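Local coordinates for oxidoreductase, FMN-binding (Shewanella oneidensis, PDB 2GOU), which binds FMN as an old yellow enzyme homologue and probably catalyses nicotinamide-dependent oxidation-reduction at CH-CH groups, at residues Q3-P8 with N18-P23; E57-S62 with P72-P77; N184-N189 with T239-V244. All coordinates share one frame; numbering follows the deposited sequence.

Overall arrangement
The three contacts follow one another along the chain, and none nests in or crosses another. Interaction 1 closes the loop that holds strands 9-11 and 14-16, and ties the N-terminal segment to the first barrel strand, 20-22. The next strand, 53-60, carries interaction 2, which folds the following loop back on the strand's end, ahead of helix 77-93. Interaction 3 closes a longer span of 49 residues and joins the loop and helix start after strand 177-181 to the loop after strand 230-234. Interactions 2 and 3 both touch FMN, with centres about 20 Å apart. Interaction 1 lies on the other side of the chain's centre from both, though its Pro23 reaches the cofactor.

Interaction 1 (Q3-P8 with N18-P23); sequences QSLFQP and NRIVMP
Arg19 keeps CG beside its backbone N (chi1 -50°) and bends at chi2 (-57°), which lays its chain along the Ser4-Gln7 turn and brings NE to Pro8 O. Leu5 CG lies opposite its backbone N (chi1 -170°), which carries CG and CD1 to Ile20 CG1; the two side chains cross at about a right angle. Arg19 NE donates to Pro8 O at 3.0 Å, approaching from above the carbonyl plane. A water in the guanidinium plane accepts from Arg19 NH2 at 2.9 Å and donates to Pro8 O at 2.8 Å. Pro8 O is thus gripped twice. Arg19 NH1 turns to Asp317 O. The backbone adds a bond from Arg19 N to Leu5 O, 2.9 Å. On the apolar side, Leu5 CG meets Ile20 CG1 at 3.7 Å, and Phe6 CZ meets Ile20 CD1 at 3.6 Å. Asn18 folds into an Asx turn, its OD1 accepting from Ile20 N at 2.8 Å. A leucine in place of Arg19 would probably leave Pro8 O without its NE donor and Asp317 O without its NH1 partner. Helices 304-312 and 331-337 pack around the contact. It sits where strand 20-22 enters the parallel barrel, consistent with the N-terminal elements that close the bottom of the TIM barrel in old yellow enzymes.

Interaction 2 (E57-S62 with P72-P77); sequences EGTQIS and PGIYTP. With FMN (flavin mononucleotide), chain D.
Thr59 and Pro72 make the tight part of this buried contact. Thr59 sets OG1 opposite the backbone N (chi1 -177°), which turns the hydroxyl to Pro72 O and leaves CG2 to meet Ile74 CG2 at 3.9 Å. Thr59 OG1 donates to Pro72 O at 2.7 Å, coming from above the carbonyl plane. The hydroxyl also accepts from Trp83 NE1, so two bonds fix it. The Pro72 ring lies against the Glu57 carboxylate, with CD 3.2 Å from Glu57 OE1, while Glu57 OE2 is held by Tyr45. Ile74 N donates to Gln60 O at 3.1 Å. Gly73 fits here without a side chain, since a CB would clash with Tyr75 CE2.

The Tyr75 end is looser and partly exposed. One face of its ring takes a CH-pi contact from Ser62 CA, 3.9 Å from the centroid, and Gln60 O lies at the ring edge. The polar ends meet only through water: Gln60 NE2 donates to it at 2.9 Å, and Tyr75 OH is 2.7 Å from it. Gln60 OE1 is bound by Thr71.

The contact lies at the end of barrel strand 53-60, in the eight-stranded parallel TIM barrel, where Gly58 N donates to FMN O4 at 3.0 Å. Strand 53-60 pairs with strand 96-102 through Thr59, Trp83 of helix 77-93 packs against Pro72 and Ile74, and helix 153-172 packs on Ile61.

Interaction 3 (N184-N189 with T239-V244); sequences NGYLIN and TLNGTV. With FMN (flavin mononucleotide), chain D.
The Asn241 amide and the Tyr186 ring meet obliquely, their planes 58° apart. Asn241 ND2 comes to 3.3 Å from Tyr186 OH. One face of the Tyr186 ring carries Asn184 O, 3.3 Å above the plane and offset toward the rim. Trp102 and His181 pack against Tyr186 as edge-to-face rings, and its hydroxyl is hydrogen-bonded to Tyr68. At the edge of the Asn241 amide, in its plane, lies the same Asn184 O.

Asn241 ND2 donates to Asn184 O at 2.8 Å, at a nearly straight 163°. Asn241 holds CG beside its backbone N (chi1 -79°), which swings the amide across to that carbonyl. A water joins the backbones as well: it donates to Gly185 O at 2.8 Å and to Asn241 O at 2.6 Å. Packing is close at Gly185. A CB there would clash with Asn241 CB, and the positive phi also suits a glycine. Thr243 closes over it, with OG1 3.3 Å and CG2 3.6 Å from Gly185 CA. The hydroxyl of Thr243 also has a weak bond to Asp193. The segment 239-244 keeps its shape through a type I turn from Thr239 to Gly242, closed by the bond from Gly242 N to Thr239 O.

The contact thus relies on amides, hydroxyls, backbone carbonyls and one water, with no salt bridge. Asn184 O is held by Asn241, while the side chain of Asn184 faces the flavin, its ND2 3.5 Å from FMN N1. Asn241 is thus placed as a second-shell residue, and its bond to the Asn184 carbonyl probably helps to position that side chain beside the cofactor.

Interaction 1 (Q3-P8 with N18-P23)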
loop_
_atom_site.group_PDB
_atom_site.type_symbol
_atom_site.label_atom_id
_atom_site.label_comp_id
_atom_site.label_asym_id
_atom_site.label_seq_id
_atom_site.Cartn_x
_atom_site.Cartn_y
_atom_site.Cartn_z
ATOM N N GLN A 3 14.960 -13.435 -16.623
ATOM C CA GLN A 3 14.228 -14.625 -17.031
ATOM C C GLN A 3 13.173 -15.013 -15.998
ATOM O O GLN A 3 12.019 -15.239 -16.347
ATOM C CB GLN A 3 15.182 -15.795 -17.274
ATOM C CG GLN A 3 14.495 -16.979 -17.941
ATOM C CD GLN A 3 15.472 -18.020 -18.425
ATOM O OE1 GLN A 3 16.464 -17.697 -19.077
ATOM N NE2 GLN A 3 15.193 -19.276 -18.118
ATOM N N SER A 4 13.551 -15.085 -14.728
ATOM C CA SER A 4 12.575 -15.430 -13.700
ATOM C C SER A 4 11.527 -14.338 -13.527
ATOM O O SER A 4 10.358 -14.623 -13.256
ATOM C CB SER A 4 13.275 -15.684 -12.371
ATOM O OG SER A 4 14.055 -16.860 -12.456
ATOM N N LEU A 5 11.943 -13.089 -13.698
ATOM C CA LEU A 5 11.030 -11.970 -13.553
ATOM C C LEU A 5 9.875 -12.074 -14.546
ATOM O O LEU A 5 8.769 -11.575 -14.289
ATOM C CB LEU A 5 11.786 -10.659 -13.772
ATOM C CG LEU A 5 11.036 -9.372 -13.424
ATOM C CD1 LEU A 5 10.728 -9.322 -11.933
ATOM C CD2 LEU A 5 11.883 -8.180 -13.842
ATOM N N PHE A 6 10.132 -12.722 -15.681
ATOM C CA PHE A 6 9.110 -12.867 -16.701
ATOM C C PHE A 6 8.425 -14.218 -16.762
ATOM O O PHE A 6 7.859 -14.611 -17.780
ATOM C CB PHE A 6 9.678 -12.421 -18.042
ATOM C CG PHE A 6 9.745 -10.931 -18.151
ATOM C CD1 PHE A 6 8.584 -10.203 -18.368
ATOM C CD2 PHE A 6 10.933 -10.249 -17.914
ATOM C CE1 PHE A 6 8.595 -8.812 -18.331
ATOM C CE2 PHE A 6 10.957 -8.854 -17.873
ATOM C CZ PHE A 6 9.785 -8.142 -18.085
ATOM N N GLN A 7 8.471 -14.912 -15.631
ATOM C CA GLN A 7 7.782 -16.178 -15.458
ATOM C C GLN A 7 6.442 -15.828 -14.806
ATOM O O GLN A 7 6.362 -14.905 -13.990
ATOM C CB GLN A 7 8.564 -17.090 -14.507
ATOM C CG GLN A 7 9.802 -17.695 -15.120
ATOM C CD GLN A 7 9.461 -18.733 -16.169
ATOM O OE1 GLN A 7 9.838 -18.610 -17.340
ATOM N NE2 GLN A 7 8.741 -19.762 -15.757
ATOM N N PRO A 8 5.366 -16.534 -15.172
ATOM C CA PRO A 8 4.062 -16.254 -14.572
ATOM C C PRO A 8 4.057 -16.754 -13.128
ATOM O O PRO A 8 5.020 -17.378 -12.672
ATOM C CB PRO A 8 3.097 -17.045 -15.456
ATOM C CG PRO A 8 3.937 -18.221 -15.877
ATOM C CD PRO A 8 5.252 -17.549 -16.234
ATOM N N ASN A 18 3.428 -12.169 -15.090
ATOM C CA ASN A 18 4.840 -12.093 -14.758
ATOM C C ASN A 18 4.978 -11.769 -13.280
ATOM O O ASN A 18 3.970 -11.664 -12.578
ATOM C CB ASN A 18 5.541 -11.041 -15.631
ATOM C CG ASN A 18 4.936 -9.660 -15.487
ATOM O OD1 ASN A 18 4.776 -9.159 -14.380
ATOM N ND2 ASN A 18 4.613 -9.031 -16.610
ATOM N N ARG A 19 6.215 -11.600 -12.823
ATOM C CA ARG A 19 6.497 -11.335 -11.409
ATOM C C ARG A 19 6.623 -9.857 -11.053
ATOM O O ARG A 19 7.079 -9.521 -9.957
ATOM C CB ARG A 19 7.798 -12.031 -10.999
ATOM C CG ARG A 19 7.909 -13.501 -11.374
ATOM C CD ARG A 19 6.764 -14.319 -10.808
ATOM N NE ARG A 19 6.973 -15.766 -10.990
ATOM C CZ ARG A 19 7.695 -16.535 -10.179
ATOM N NH1 ARG A 19 8.299 -16.024 -9.114
ATOM N NH2 ARG A 19 7.797 -17.837 -10.422
ATOM N N ILE A 20 6.227 -8.985 -11.968
ATOM C CA ILE A 20 6.329 -7.548 -11.750
ATOM C C ILE A 20 5.067 -6.961 -11.154
ATOM O O ILE A 20 3.959 -7.208 -11.627
ATOM C CB ILE A 20 6.634 -6.826 -13.070
ATOM C CG1 ILE A 20 7.982 -7.314 -13.598
ATOM C CG2 ILE A 20 6.621 -5.318 -12.866
ATOM C CD1 ILE A 20 8.246 -6.955 -15.044
ATOM N N VAL A 21 5.256 -6.167 -10.112
ATOM C CA VAL A 21 4.153 -5.528 -9.434
ATOM C C VAL A 21 4.244 -4.012 -9.549
ATOM O O VAL A 21 5.333 -3.439 -9.476
ATOM C CB VAL A 21 4.165 -5.882 -7.918
ATOM C CG1 VAL A 21 3.053 -5.143 -7.183
ATOM C CG2 VAL A 21 4.027 -7.385 -7.732
ATOM N N MET A 22 3.104 -3.375 -9.792
ATOM C CA MET A 22 3.047 -1.924 -9.756
ATOM C C MET A 22 2.571 -1.733 -8.312
ATOM O O MET A 22 1.424 -2.027 -7.972
ATOM C CB MET A 22 2.016 -1.357 -10.720
ATOM C CG MET A 22 1.883 0.148 -10.576
ATOM S SD MET A 22 0.669 0.808 -11.690
ATOM C CE MET A 22 0.594 2.519 -11.140
ATOM N N PRO A 23 3.463 -1.264 -7.437
ATOM C CA PRO A 23 3.121 -1.059 -6.031
ATOM C C PRO A 23 2.169 0.102 -5.848
ATOM O O PRO A 23 2.034 0.944 -6.722
ATOM C CB PRO A 23 4.480 -0.824 -5.385
ATOM C CG PRO A 23 5.195 -0.031 -6.445
ATOM C CD PRO A 23 4.790 -0.699 -7.753
HETATM O O HOH W 1 6.306 -19.742 -11.995
#

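Interaction 2 (E57-S62 with P72-P77)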
loop_
_atom_site.group_PDB
_atom_site.type_symbol
_atom_site.label_atom_id
_atom_site.label_comp_id
_atom_site.label_asym_id
_atom_site.label_seq_id
_atom_site.Cartn_x
_atom_site.Cartn_y
_atom_site.Cartn_z
ATOM N N GLU A 57 -3.294 2.756 -5.454
ATOM C CA GLU A 57 -2.838 3.744 -4.502
ATOM C C GLU A 57 -3.713 3.534 -3.261
ATOM O O GLU A 57 -4.838 3.012 -3.348
ATOM C CB GLU A 57 -3.126 5.135 -5.064
ATOM C CG GLU A 57 -4.602 5.329 -5.421
ATOM C CD GLU A 57 -4.812 6.346 -6.522
ATOM O OE1 GLU A 57 -5.023 7.534 -6.217
ATOM O OE2 GLU A 57 -4.758 5.957 -7.705
ATOM N N GLY A 58 -3.211 3.959 -2.111
ATOM C CA GLY A 58 -3.994 3.839 -0.894
ATOM C C GLY A 58 -5.361 4.478 -1.081
ATOM O O GLY A 58 -5.492 5.566 -1.651
ATOM N N THR A 59 -6.399 3.787 -0.632
ATOM C CA THR A 59 -7.745 4.317 -0.748
ATOM C C THR A 59 -8.370 4.246 0.650
ATOM O O THR A 59 -8.502 3.171 1.248
ATOM C CB THR A 59 -8.541 3.550 -1.868
ATOM O OG1 THR A 59 -9.836 4.134 -2.017
ATOM C CG2 THR A 59 -8.663 2.063 -1.578
ATOM N N GLN A 60 -8.719 5.413 1.192
ATOM C CA GLN A 60 -9.240 5.487 2.555
ATOM C C GLN A 60 -10.558 4.778 2.782
ATOM O O GLN A 60 -11.489 4.865 1.976
ATOM C CB GLN A 60 -9.334 6.944 3.027
ATOM C CG GLN A 60 -10.290 7.810 2.230
ATOM C CD GLN A 60 -9.607 8.567 1.111
ATOM O OE1 GLN A 60 -8.501 8.217 0.693
ATOM N NE2 GLN A 60 -10.264 9.609 0.611
ATOM N N ILE A 61 -10.636 4.087 3.911
ATOM C CA ILE A 61 -11.812 3.304 4.262
ATOM C C ILE A 61 -12.932 4.100 4.922
ATOM O O ILE A 61 -14.016 3.568 5.145
ATOM C CB ILE A 61 -11.420 2.135 5.197
ATOM C CG1 ILE A 61 -10.894 2.673 6.533
ATOM C CG2 ILE A 61 -10.349 1.281 4.523
ATOM C CD1 ILE A 61 -10.564 1.574 7.541
ATOM N N SER A 62 -12.664 5.367 5.226
ATOM C CA SER A 62 -13.653 6.218 5.886
ATOM C C SER A 62 -13.187 7.664 5.808
ATOM O O SER A 62 -12.048 7.934 5.423
ATOM C CB SER A 62 -13.777 5.822 7.359
ATOM O OG SER A 62 -12.647 6.277 8.084
ATOM N N PRO A 72 -8.411 8.975 -3.393
ATOM C CA PRO A 72 -9.714 8.335 -3.581
ATOM C C PRO A 72 -10.184 7.499 -2.411
ATOM O O PRO A 72 -9.395 6.768 -1.811
ATOM C CB PRO A 72 -9.498 7.483 -4.824
ATOM C CG PRO A 72 -8.069 7.027 -4.639
ATOM C CD PRO A 72 -7.369 8.305 -4.198
ATOM N N GLY A 73 -11.471 7.601 -2.097
ATOM C CA GLY A 73 -12.029 6.802 -1.026
ATOM C C GLY A 73 -12.655 5.536 -1.585
ATOM O O GLY A 73 -12.764 5.360 -2.807
ATOM N N ILE A 74 -13.060 4.635 -0.699
ATOM C CA ILE A 74 -13.691 3.399 -1.134
ATOM C C ILE A 74 -14.851 3.064 -0.190
ATOM O O ILE A 74 -15.158 1.896 0.062
ATOM C CB ILE A 74 -12.628 2.255 -1.223
ATOM C CG1 ILE A 74 -13.206 1.048 -1.965
ATOM C CG2 ILE A 74 -12.110 1.888 0.167
ATOM C CD1 ILE A 74 -12.120 0.168 -2.585
ATOM N N TYR A 75 -15.515 4.107 0.310
ATOM C CA TYR A 75 -16.630 3.913 1.236
ATOM C C TYR A 75 -17.996 4.427 0.771
ATOM O O TYR A 75 -19.016 4.033 1.337
ATOM C CB TYR A 75 -16.274 4.485 2.618
ATOM C CG TYR A 75 -15.907 5.947 2.620
ATOM C CD1 TYR A 75 -16.883 6.933 2.756
ATOM C CD2 TYR A 75 -14.580 6.347 2.478
ATOM C CE1 TYR A 75 -16.548 8.282 2.753
ATOM C CE2 TYR A 75 -14.234 7.692 2.474
ATOM C CZ TYR A 75 -15.222 8.654 2.608
ATOM O OH TYR A 75 -14.887 9.985 2.580
ATOM N N THR A 76 -18.041 5.294 -0.240
ATOM C CA THR A 76 -19.338 5.779 -0.739
ATOM C C THR A 76 -19.706 5.060 -2.032
ATOM O O THR A 76 -18.843 4.531 -2.726
ATOM C CB THR A 76 -19.342 7.286 -1.057
ATOM O OG1 THR A 76 -18.511 7.542 -2.197
ATOM C CG2 THR A 76 -18.861 8.088 0.133
ATOM N N PRO A 77 -21.001 5.038 -2.379
ATOM C CA PRO A 77 -21.411 4.363 -3.610
ATOM C C PRO A 77 -20.715 4.933 -4.846
ATOM O O PRO A 77 -20.316 4.182 -5.734
ATOM C CB PRO A 77 -22.922 4.586 -3.645
ATOM C CG PRO A 77 -23.283 4.653 -2.188
ATOM C CD PRO A 77 -22.170 5.489 -1.603
HETATM N N1 FMN D . 3.174 2.994 -0.583
HETATM C C2 FMN D . 1.949 2.460 -0.119
HETATM O O2 FMN D . 1.899 1.478 0.533
HETATM N N3 FMN D . 0.755 3.197 -0.403
HETATM C C4 FMN D . 0.689 4.357 -1.097
HETATM O O4 FMN D . -0.505 4.968 -1.378
HETATM C C4A FMN D . 1.997 4.984 -1.476
HETATM N N5 FMN D . 2.006 6.145 -2.199
HETATM C C5A FMN D . 3.161 6.484 -2.835
HETATM C C6 FMN D . 3.147 7.638 -3.751
HETATM C C7 FMN D . 4.294 7.963 -4.565
HETATM C C7M FMN D . 4.082 9.014 -5.649
HETATM C C8 FMN D . 5.454 7.120 -4.549
HETATM C C8M FMN D . 6.781 7.308 -5.328
HETATM C C9 FMN D . 5.613 6.124 -3.546
HETATM C C9A FMN D . 4.403 5.723 -2.723
HETATM N N10 FMN D . 4.312 4.527 -1.926
HETATM C C10 FMN D . 3.186 4.127 -1.269
HETATM C "C1'" FMN D . 5.548 3.681 -1.783
HETATM C "C2'" FMN D . 5.695 2.739 -2.989
HETATM O "O2'" FMN D . 4.656 1.763 -3.065
HETATM C "C3'" FMN D . 7.032 1.996 -3.009
HETATM O "O3'" FMN D . 7.104 1.089 -1.898
HETATM C "C4'" FMN D . 8.227 2.928 -2.927
HETATM O "O4'" FMN D . 8.126 4.019 -3.901
HETATM C "C5'" FMN D . 9.550 2.213 -3.085
HETATM O "O5'" FMN D . 9.674 1.606 -4.410
HETATM P P FMN D . 10.478 2.314 -5.578
HETATM O O1P FMN D . 9.726 3.525 -6.024
HETATM O O2P FMN D . 11.858 2.619 -5.028
HETATM O O3P FMN D . 10.523 1.249 -6.679
HETATM O O HOH W 2 -12.455 10.998 1.920
#

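Interaction 3 (N184-N189 with T239-V244)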
loop_
_atom_site.group_PDB
_atom_site.type_symbol
_atom_site.label_atom_id
_atom_site.label_comp_id
_atom_site.label_asym_id
_atom_site.label_seq_id
_atom_site.Cartn_x
_atom_site.Cartn_y
_atom_site.Cartn_z
ATOM N N ASN A 184 4.425 1.659 6.292
ATOM C CA ASN A 184 4.813 3.059 6.205
ATOM C C ASN A 184 4.270 4.024 7.244
ATOM O O ASN A 184 3.889 5.157 6.938
ATOM C CB ASN A 184 4.560 3.547 4.778
ATOM C CG ASN A 184 5.279 2.681 3.762
ATOM O OD1 ASN A 184 6.188 1.934 4.121
ATOM N ND2 ASN A 184 4.886 2.772 2.497
ATOM N N GLY A 185 4.255 3.551 8.484
ATOM C CA GLY A 185 3.847 4.368 9.609
ATOM C C GLY A 185 2.395 4.726 9.762
ATOM O O GLY A 185 2.072 5.611 10.556
ATOM N N TYR A 186 1.511 4.046 9.039
ATOM C CA TYR A 186 0.104 4.369 9.152
ATOM C C TYR A 186 -0.574 3.695 10.346
ATOM O O TYR A 186 0.114 3.140 11.205
ATOM C CB TYR A 186 -0.573 4.140 7.801
ATOM C CG TYR A 186 -0.007 5.121 6.790
ATOM C CD1 TYR A 186 0.736 4.680 5.697
ATOM C CD2 TYR A 186 -0.150 6.499 6.972
ATOM C CE1 TYR A 186 1.325 5.583 4.811
ATOM C CE2 TYR A 186 0.433 7.409 6.088
ATOM C CZ TYR A 186 1.170 6.940 5.009
ATOM O OH TYR A 186 1.752 7.829 4.130
ATOM N N LEU A 187 -1.900 3.739 10.427
ATOM C CA LEU A 187 -2.570 3.243 11.631
ATOM C C LEU A 187 -2.151 1.907 12.219
ATOM O O LEU A 187 -1.753 1.843 13.388
ATOM C CB LEU A 187 -4.092 3.252 11.459
ATOM C CG LEU A 187 -4.817 2.922 12.774
ATOM C CD1 LEU A 187 -4.531 3.992 13.828
ATOM C CD2 LEU A 187 -6.315 2.821 12.523
ATOM N N ILE A 188 -2.252 0.832 11.447
ATOM C CA ILE A 188 -1.893 -0.465 11.996
ATOM C C ILE A 188 -0.420 -0.494 12.397
ATOM O O ILE A 188 -0.061 -1.080 13.422
ATOM C CB ILE A 188 -2.245 -1.597 11.008
ATOM C CG1 ILE A 188 -3.762 -1.605 10.780
ATOM C CG2 ILE A 188 -1.809 -2.950 11.574
ATOM C CD1 ILE A 188 -4.219 -2.563 9.698
ATOM N N ASN A 189 0.423 0.167 11.606
ATOM C CA ASN A 189 1.851 0.230 11.887
ATOM C C ASN A 189 2.082 0.975 13.215
ATOM O O ASN A 189 3.053 0.708 13.930
ATOM C CB ASN A 189 2.545 0.950 10.731
ATOM C CG ASN A 189 4.036 0.681 10.667
ATOM O OD1 ASN A 189 4.675 0.247 11.640
ATOM N ND2 ASN A 189 4.605 0.952 9.515
ATOM N N THR A 239 11.417 3.958 8.714
ATOM C CA THR A 239 10.877 4.701 9.847
ATOM C C THR A 239 10.517 6.126 9.463
ATOM O O THR A 239 10.207 6.949 10.329
ATOM C CB THR A 239 11.930 4.783 10.963
ATOM O OG1 THR A 239 13.095 5.451 10.460
ATOM C CG2 THR A 239 12.336 3.393 11.436
ATOM N N LEU A 240 10.548 6.414 8.168
ATOM C CA LEU A 240 10.285 7.753 7.663
ATOM C C LEU A 240 9.044 8.443 8.208
ATOM O O LEU A 240 9.101 9.620 8.576
ATOM C CB LEU A 240 10.215 7.714 6.141
ATOM C CG LEU A 240 10.120 9.075 5.454
ATOM C CD1 LEU A 240 11.367 9.900 5.730
ATOM C CD2 LEU A 240 9.953 8.846 3.963
ATOM N N ASN A 241 7.922 7.729 8.252
ATOM C CA ASN A 241 6.693 8.326 8.745
ATOM C C ASN A 241 6.521 8.299 10.253
ATOM O O ASN A 241 5.430 8.525 10.770
ATOM C CB ASN A 241 5.469 7.733 8.039
ATOM C CG ASN A 241 5.264 8.332 6.659
ATOM O OD1 ASN A 241 5.705 9.455 6.396
ATOM N ND2 ASN A 241 4.588 7.604 5.777
ATOM N N GLY A 242 7.604 8.007 10.962
ATOM C CA GLY A 242 7.555 8.070 12.407
ATOM C C GLY A 242 7.378 6.844 13.269
ATOM O O GLY A 242 7.295 6.979 14.488
ATOM N N THR A 243 7.310 5.664 12.671
ATOM C CA THR A 243 7.155 4.460 13.469
ATOM C C THR A 243 8.447 3.665 13.514
ATOM O O THR A 243 9.003 3.276 12.478
ATOM C CB THR A 243 6.024 3.555 12.941
ATOM O OG1 THR A 243 6.239 3.280 11.555
ATOM C CG2 THR A 243 4.663 4.226 13.126
ATOM N N VAL A 244 8.914 3.430 14.733
ATOM C CA VAL A 244 10.138 2.683 14.970
ATOM C C VAL A 244 9.825 1.557 15.944
ATOM O O VAL A 244 9.115 1.762 16.933
ATOM C CB VAL A 244 11.225 3.579 15.615
ATOM C CG1 VAL A 244 12.505 2.780 15.823
ATOM C CG2 VAL A 244 11.494 4.788 14.740
HETATM N N1 FMN D . 3.174 2.994 -0.583
HETATM C C2 FMN D . 1.949 2.460 -0.119
HETATM O O2 FMN D . 1.899 1.478 0.533
HETATM N N3 FMN D . 0.755 3.197 -0.403
HETATM C C4 FMN D . 0.689 4.357 -1.097
HETATM O O4 FMN D . -0.505 4.968 -1.378
HETATM C C4A FMN D . 1.997 4.984 -1.476
HETATM N N5 FMN D . 2.006 6.145 -2.199
HETATM C C5A FMN D . 3.161 6.484 -2.835
HETATM C C6 FMN D . 3.147 7.638 -3.751
HETATM C C7 FMN D . 4.294 7.963 -4.565
HETATM C C7M FMN D . 4.082 9.014 -5.649
HETATM C C8 FMN D . 5.454 7.120 -4.549
HETATM C C8M FMN D . 6.781 7.308 -5.328
HETATM C C9 FMN D . 5.613 6.124 -3.546
HETATM C C9A FMN D . 4.403 5.723 -2.723
HETATM N N10 FMN D . 4.312 4.527 -1.926
HETATM C C10 FMN D . 3.186 4.127 -1.269
HETATM C "C1'" FMN D . 5.548 3.681 -1.783
HETATM C "C2'" FMN D . 5.695 2.739 -2.989
HETATM O "O2'" FMN D . 4.656 1.763 -3.065
HETATM C "C3'" FMN D . 7.032 1.996 -3.009
HETATM O "O3'" FMN D . 7.104 1.089 -1.898
HETATM C "C4'" FMN D . 8.227 2.928 -2.927
HETATM O "O4'" FMN D . 8.126 4.019 -3.901
HETATM C "C5'" FMN D . 9.550 2.213 -3.085
HETATM O "O5'" FMN D . 9.674 1.606 -4.410
HETATM P P FMN D . 10.478 2.314 -5.578
HETATM O O1P FMN D . 9.726 3.525 -6.024
HETATM O O2P FMN D . 11.858 2.619 -5.028
HETATM O O3P FMN D . 10.523 1.249 -6.679
HETATM O O HOH W 3 3.518 7.391 12.197
#